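Local coordinates for protein putative oxidoreductase (Gluconobacter oxydans, PDB 3WJ7) that probably acts as a nicotinamide-dependent oxidoreductase of the short-chain dehydrogenase/reductase (SDR) family, at residues 99-111 / 156-168. Numbering follows the deposited sequence.
Sequences MKANVEGTRNLML and LSKYRAEQEVLRL
Met99, Val103 and Arg107 of segment 99-111 pack on Ser157, Ala161 and Glu164 of segment 156-168, joining two neighbouring helices that run nearly parallel on one side of the Rossmann sheet. The axes cross at -21° and approach to 9.0 Å. Val103 is a knob in a hole made by Ser157, Arg160, Ala161 and Glu164; with CG1 anti to the backbone N (chi1 175°), CG2 faces Arg160 CB while CG1 meets Glu164 CG. Nearer the sheet, Thr106 CG2 lies against Val165 CG2 at 3.9 Å, and Leu168 CD1 meets Met110 CB. Leu168 CD2 packs separately on Leu111 CD2. Met110 rests on Leu81, His83 and Ile121 of the sheet, Val165 on Tyr123 and Ile178. At the start, the Met99 methyl comes to the guanidinium edge of Arg160, which pairs with Glu147 and with Asp94 of the second subunit. Toward solvent, the extended Arg107 passes Glu164, whose OE2 is 3.6 Å from Arg107 NE, well out of the guanidinium plane, a bridge of charge alone. One water accepts from Arg107 NH2 (3.1 Å) and Arg167 NH1 (2.7 Å). An alanine in place of Glu164 would probably leave Arg107 without its carboxylate mate, with the guanidinium of Arg167 still close by, and remove the CG that Val103 CG1 packs on. Helices 95-115 and 153-172 follow the adjacent parallel strands 78-83 and 120-124, the repeated beta-alpha-beta layout of the Rossmann fold that SDR enzymes share.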
loop_
_atom_site.group_PDB
_atom_site.type_symbol
_atom_site.label_atom_id
_atom_site.label_comp_id
_atom_site.label_asym_id
_atom_site.label_seq_id
_atom_site.Cartn_x
_atom_site.Cartn_y
_atom_site.Cartn_z
ATOM N N MET A 99 -8.668 -3.405 0.759
ATOM C CA MET A 99 -8.701 -4.851 0.674
ATOM C C MET A 99 -8.762 -5.518 2.076
ATOM O O MET A 99 -9.522 -6.431 2.278
ATOM C CB MET A 99 -7.495 -5.340 -0.108
ATOM C CG MET A 99 -7.314 -6.844 0.012
ATOM S SD MET A 99 -5.848 -7.468 -0.780
ATOM C CE MET A 99 -4.651 -6.971 0.480
ATOM N N LYS A 100 -8.017 -5.046 3.055
ATOM C CA LYS A 100 -8.185 -5.604 4.385
ATOM C C LYS A 100 -9.598 -5.367 4.923
ATOM O O LYS A 100 -10.238 -6.267 5.412
ATOM C CB LYS A 100 -7.158 -5.032 5.347
ATOM C CG LYS A 100 -7.099 -5.698 6.697
ATOM C CD LYS A 100 -6.137 -4.905 7.586
ATOM C CE LYS A 100 -6.135 -5.372 9.047
ATOM N NZ LYS A 100 -5.003 -4.793 9.836
ATOM N N ALA A 101 -10.098 -4.160 4.798
ATOM C CA ALA A 101 -11.393 -3.832 5.343
ATOM C C ALA A 101 -12.480 -4.662 4.615
ATOM O O ALA A 101 -13.445 -5.081 5.234
ATOM C CB ALA A 101 -11.675 -2.322 5.242
ATOM N N ASN A 102 -12.302 -4.935 3.325
ATOM C CA ASN A 102 -13.322 -5.650 2.617
ATOM C C ASN A 102 -13.248 -7.147 2.933
ATOM O O ASN A 102 -14.275 -7.828 3.094
ATOM C CB ASN A 102 -13.322 -5.303 1.113
ATOM C CG ASN A 102 -13.822 -3.837 0.823
ATOM O OD1 ASN A 102 -14.945 -3.420 1.195
ATOM N ND2 ASN A 102 -12.989 -3.064 0.131
ATOM N N VAL A 103 -12.037 -7.651 3.107
ATOM C CA VAL A 103 -11.904 -9.047 3.472
ATOM C C VAL A 103 -12.454 -9.284 4.882
ATOM O O VAL A 103 -13.294 -10.172 5.075
ATOM C CB VAL A 103 -10.478 -9.576 3.254
ATOM C CG1 VAL A 103 -10.356 -11.002 3.751
ATOM C CG2 VAL A 103 -10.182 -9.531 1.772
ATOM N N GLU A 104 -12.049 -8.452 5.837
ATOM C CA GLU A 104 -12.545 -8.556 7.187
ATOM C C GLU A 104 -14.018 -8.263 7.293
ATOM O O GLU A 104 -14.698 -8.895 8.122
ATOM C CB GLU A 104 -11.769 -7.651 8.177
ATOM C CG GLU A 104 -10.277 -7.559 7.857
ATOM C CD GLU A 104 -9.342 -7.964 8.987
ATOM O OE1 GLU A 104 -9.842 -8.312 10.092
ATOM O OE2 GLU A 104 -8.097 -7.943 8.745
ATOM N N GLY A 105 -14.512 -7.308 6.500
ATOM C CA GLY A 105 -15.932 -6.927 6.525
ATOM C C GLY A 105 -16.848 -8.099 6.182
ATOM O O GLY A 105 -17.857 -8.364 6.860
ATOM N N THR A 106 -16.466 -8.809 5.133
ATOM C CA THR A 106 -17.138 -10.006 4.684
ATOM C C THR A 106 -17.104 -11.114 5.747
ATOM O O THR A 106 -18.087 -11.824 5.938
ATOM C CB THR A 106 -16.467 -10.454 3.374
ATOM O OG1 THR A 106 -16.807 -9.506 2.362
ATOM C CG2 THR A 106 -16.862 -11.830 2.945
ATOM N N ARG A 107 -15.958 -11.281 6.396
ATOM C CA ARG A 107 -15.834 -12.207 7.491
ATOM C C ARG A 107 -16.797 -11.763 8.642
ATOM O O ARG A 107 -17.621 -12.560 9.098
ATOM C CB ARG A 107 -14.371 -12.314 7.929
ATOM C CG ARG A 107 -14.075 -13.392 8.964
ATOM C CD ARG A 107 -12.665 -13.240 9.528
ATOM N NE ARG A 107 -12.304 -14.352 10.423
ATOM C CZ ARG A 107 -11.125 -14.513 11.053
ATOM N NH1 ARG A 107 -10.108 -13.647 10.910
ATOM N NH2 ARG A 107 -10.949 -15.570 11.841
ATOM N N ASN A 108 -16.764 -10.498 9.061
ATOM C CA ASN A 108 -17.682 -10.100 10.105
ATOM C C ASN A 108 -19.171 -10.414 9.684
ATOM O O ASN A 108 -19.968 -11.012 10.455
ATOM C CB ASN A 108 -17.459 -8.627 10.490
ATOM C CG ASN A 108 -16.043 -8.364 11.108
ATOM O OD1 ASN A 108 -15.405 -9.270 11.642
ATOM N ND2 ASN A 108 -15.566 -7.116 11.026
ATOM N N LEU A 109 -19.539 -10.029 8.465
ATOM C CA LEU A 109 -20.876 -10.216 8.042
ATOM C C LEU A 109 -21.234 -11.712 8.098
ATOM O O LEU A 109 -22.282 -12.087 8.673
ATOM C CB LEU A 109 -21.093 -9.679 6.631
ATOM C CG LEU A 109 -22.546 -9.839 6.171
ATOM C CD1 LEU A 109 -23.470 -9.011 7.064
ATOM C CD2 LEU A 109 -22.690 -9.417 4.716
ATOM N N MET A 110 -20.376 -12.547 7.511
ATOM C CA MET A 110 -20.598 -13.990 7.497
ATOM C C MET A 110 -20.700 -14.611 8.906
ATOM O O MET A 110 -21.603 -15.389 9.193
ATOM C CB MET A 110 -19.527 -14.694 6.665
ATOM C CG MET A 110 -19.540 -14.379 5.170
ATOM S SD MET A 110 -21.115 -14.488 4.272
ATOM C CE MET A 110 -21.489 -12.769 3.998
ATOM N N LEU A 111 -19.768 -14.268 9.788
ATOM C CA LEU A 111 -19.830 -14.745 11.146
ATOM C C LEU A 111 -21.085 -14.232 11.867
ATOM O O LEU A 111 -21.733 -14.994 12.577
ATOM C CB LEU A 111 -18.577 -14.375 11.901
ATOM C CG LEU A 111 -17.222 -15.031 11.569
ATOM C CD1 LEU A 111 -16.131 -14.488 12.504
ATOM C CD2 LEU A 111 -17.298 -16.540 11.686
ATOM N N LEU A 156 -7.066 -9.442 -6.200
ATOM C CA LEU A 156 -6.531 -10.091 -4.980
ATOM C C LEU A 156 -7.516 -10.004 -3.856
ATOM O O LEU A 156 -7.755 -10.987 -3.126
ATOM C CB LEU A 156 -5.232 -9.446 -4.514
ATOM C CG LEU A 156 -4.456 -10.251 -3.470
ATOM C CD1 LEU A 156 -4.171 -11.656 -3.966
ATOM C CD2 LEU A 156 -3.155 -9.596 -3.026
ATOM N N SER A 157 -8.115 -8.831 -3.747
ATOM C CA SER A 157 -9.179 -8.613 -2.806
ATOM C C SER A 157 -10.396 -9.554 -3.073
ATOM O O SER A 157 -11.010 -10.134 -2.144
ATOM C CB SER A 157 -9.619 -7.183 -2.942
ATOM O OG SER A 157 -10.247 -6.804 -1.757
ATOM N N LYS A 158 -10.783 -9.707 -4.338
ATOM C CA LYS A 158 -11.953 -10.551 -4.565
ATOM C C LYS A 158 -11.548 -11.984 -4.264
ATOM O O LYS A 158 -12.316 -12.712 -3.659
ATOM C CB LYS A 158 -12.546 -10.388 -5.956
ATOM C CG LYS A 158 -13.175 -9.036 -6.213
ATOM C CD LYS A 158 -14.402 -8.832 -5.335
ATOM C CE LYS A 158 -14.966 -7.421 -5.508
ATOM N NZ LYS A 158 -16.093 -7.125 -4.567
ATOM N N TYR A 159 -10.318 -12.356 -4.624
ATOM C CA TYR A 159 -9.830 -13.702 -4.394
ATOM C C TYR A 159 -9.790 -14.000 -2.884
ATOM O O TYR A 159 -10.413 -14.968 -2.450
ATOM C CB TYR A 159 -8.454 -13.929 -5.046
ATOM C CG TYR A 159 -7.807 -15.227 -4.683
ATOM C CD1 TYR A 159 -8.167 -16.407 -5.346
ATOM C CD2 TYR A 159 -6.872 -15.292 -3.651
ATOM C CE1 TYR A 159 -7.582 -17.627 -5.025
ATOM C CE2 TYR A 159 -6.266 -16.491 -3.302
ATOM C CZ TYR A 159 -6.618 -17.658 -3.994
ATOM O OH TYR A 159 -6.064 -18.870 -3.646
ATOM N N ARG A 160 -9.132 -13.159 -2.087
ATOM C CA ARG A 160 -9.038 -13.425 -0.672
ATOM C C ARG A 160 -10.389 -13.522 0.007
ATOM O O ARG A 160 -10.626 -14.424 0.874
ATOM C CB ARG A 160 -8.178 -12.385 0.042
ATOM C CG ARG A 160 -6.727 -12.517 -0.348
ATOM C CD ARG A 160 -5.831 -11.805 0.628
ATOM N NE ARG A 160 -4.464 -12.227 0.347
ATOM C CZ ARG A 160 -3.414 -11.410 0.379
ATOM N NH1 ARG A 160 -3.574 -10.122 0.667
ATOM N NH2 ARG A 160 -2.203 -11.878 0.137
ATOM N N ALA A 161 -11.291 -12.620 -0.380
ATOM C CA ALA A 161 -12.639 -12.614 0.214
ATOM C C ALA A 161 -13.372 -13.912 -0.135
ATOM O O ALA A 161 -13.942 -14.592 0.758
ATOM C CB ALA A 161 -13.435 -11.399 -0.239
ATOM N N GLU A 162 -13.314 -14.300 -1.406
ATOM C CA GLU A 162 -13.963 -15.550 -1.770
ATOM C C GLU A 162 -13.336 -16.699 -0.960
ATOM O O GLU A 162 -14.064 -17.571 -0.483
ATOM C CB GLU A 162 -13.939 -15.846 -3.283
ATOM C CG GLU A 162 -14.235 -17.314 -3.577
ATOM C CD GLU A 162 -14.430 -17.628 -5.051
ATOM O OE1 GLU A 162 -13.625 -18.396 -5.633
ATOM O OE2 GLU A 162 -15.387 -17.112 -5.650
ATOM N N GLN A 163 -12.014 -16.716 -0.801
ATOM C CA GLN A 163 -11.386 -17.828 -0.053
ATOM C C GLN A 163 -11.887 -17.858 1.378
ATOM O O GLN A 163 -12.096 -18.935 1.920
ATOM C CB GLN A 163 -9.858 -17.805 -0.077
ATOM C CG GLN A 163 -9.245 -18.145 -1.437
ATOM C CD GLN A 163 -9.673 -19.510 -1.968
ATOM O OE1 GLN A 163 -10.299 -19.607 -3.012
ATOM N NE2 GLN A 163 -9.339 -20.569 -1.239
ATOM N N GLU A 164 -12.110 -16.683 1.969
ATOM C CA GLU A 164 -12.683 -16.618 3.293
ATOM C C GLU A 164 -14.047 -17.299 3.375
ATOM O O GLU A 164 -14.316 -18.065 4.286
ATOM C CB GLU A 164 -12.817 -15.176 3.758
ATOM C CG GLU A 164 -11.688 -14.718 4.636
ATOM C CD GLU A 164 -11.914 -14.992 6.133
ATOM O OE1 GLU A 164 -12.315 -16.129 6.545
ATOM O OE2 GLU A 164 -11.657 -14.038 6.920
ATOM N N VAL A 165 -14.927 -16.983 2.433
ATOM C CA VAL A 165 -16.222 -17.589 2.434
ATOM C C VAL A 165 -16.054 -19.114 2.323
ATOM O O VAL A 165 -16.665 -19.857 3.112
ATOM C CB VAL A 165 -17.119 -16.990 1.339
ATOM C CG1 VAL A 165 -18.441 -17.736 1.299
ATOM C CG2 VAL A 165 -17.364 -15.508 1.595
ATOM N N LEU A 166 -15.227 -19.593 1.385
ATOM C CA LEU A 166 -15.031 -21.063 1.272
ATOM C C LEU A 166 -14.489 -21.700 2.571
ATOM O O LEU A 166 -14.796 -22.873 2.852
ATOM C CB LEU A 166 -14.176 -21.489 0.056
ATOM C CG LEU A 166 -14.810 -21.113 -1.280
ATOM C CD1 LEU A 166 -13.800 -21.140 -2.411
ATOM C CD2 LEU A 166 -16.006 -21.976 -1.619
ATOM N N ARG A 167 -13.717 -20.941 3.356
ATOM C CA ARG A 167 -13.152 -21.476 4.597
ATOM C C ARG A 167 -14.311 -21.613 5.587
ATOM O O ARG A 167 -14.534 -22.676 6.155
ATOM C CB ARG A 167 -12.001 -20.579 5.124
ATOM C CG ARG A 167 -11.082 -21.187 6.205
ATOM C CD ARG A 167 -10.311 -20.181 7.098
ATOM N NE ARG A 167 -10.954 -18.867 7.263
ATOM C CZ ARG A 167 -11.681 -18.430 8.309
ATOM N NH1 ARG A 167 -11.935 -19.183 9.405
ATOM N NH2 ARG A 167 -12.177 -17.197 8.233
ATOM N N LEU A 168 -15.115 -20.562 5.712
ATOM C CA LEU A 168 -16.271 -20.606 6.589
ATOM C C LEU A 168 -17.322 -21.607 6.164
ATOM O O LEU A 168 -18.020 -22.145 7.006
ATOM C CB LEU A 168 -16.885 -19.214 6.752
ATOM C CG LEU A 168 -15.974 -18.172 7.413
ATOM C CD1 LEU A 168 -16.523 -16.773 7.204
ATOM C CD2 LEU A 168 -15.828 -18.440 8.903
HETATM O O HOH W 1 -13.203 -17.558 11.116
#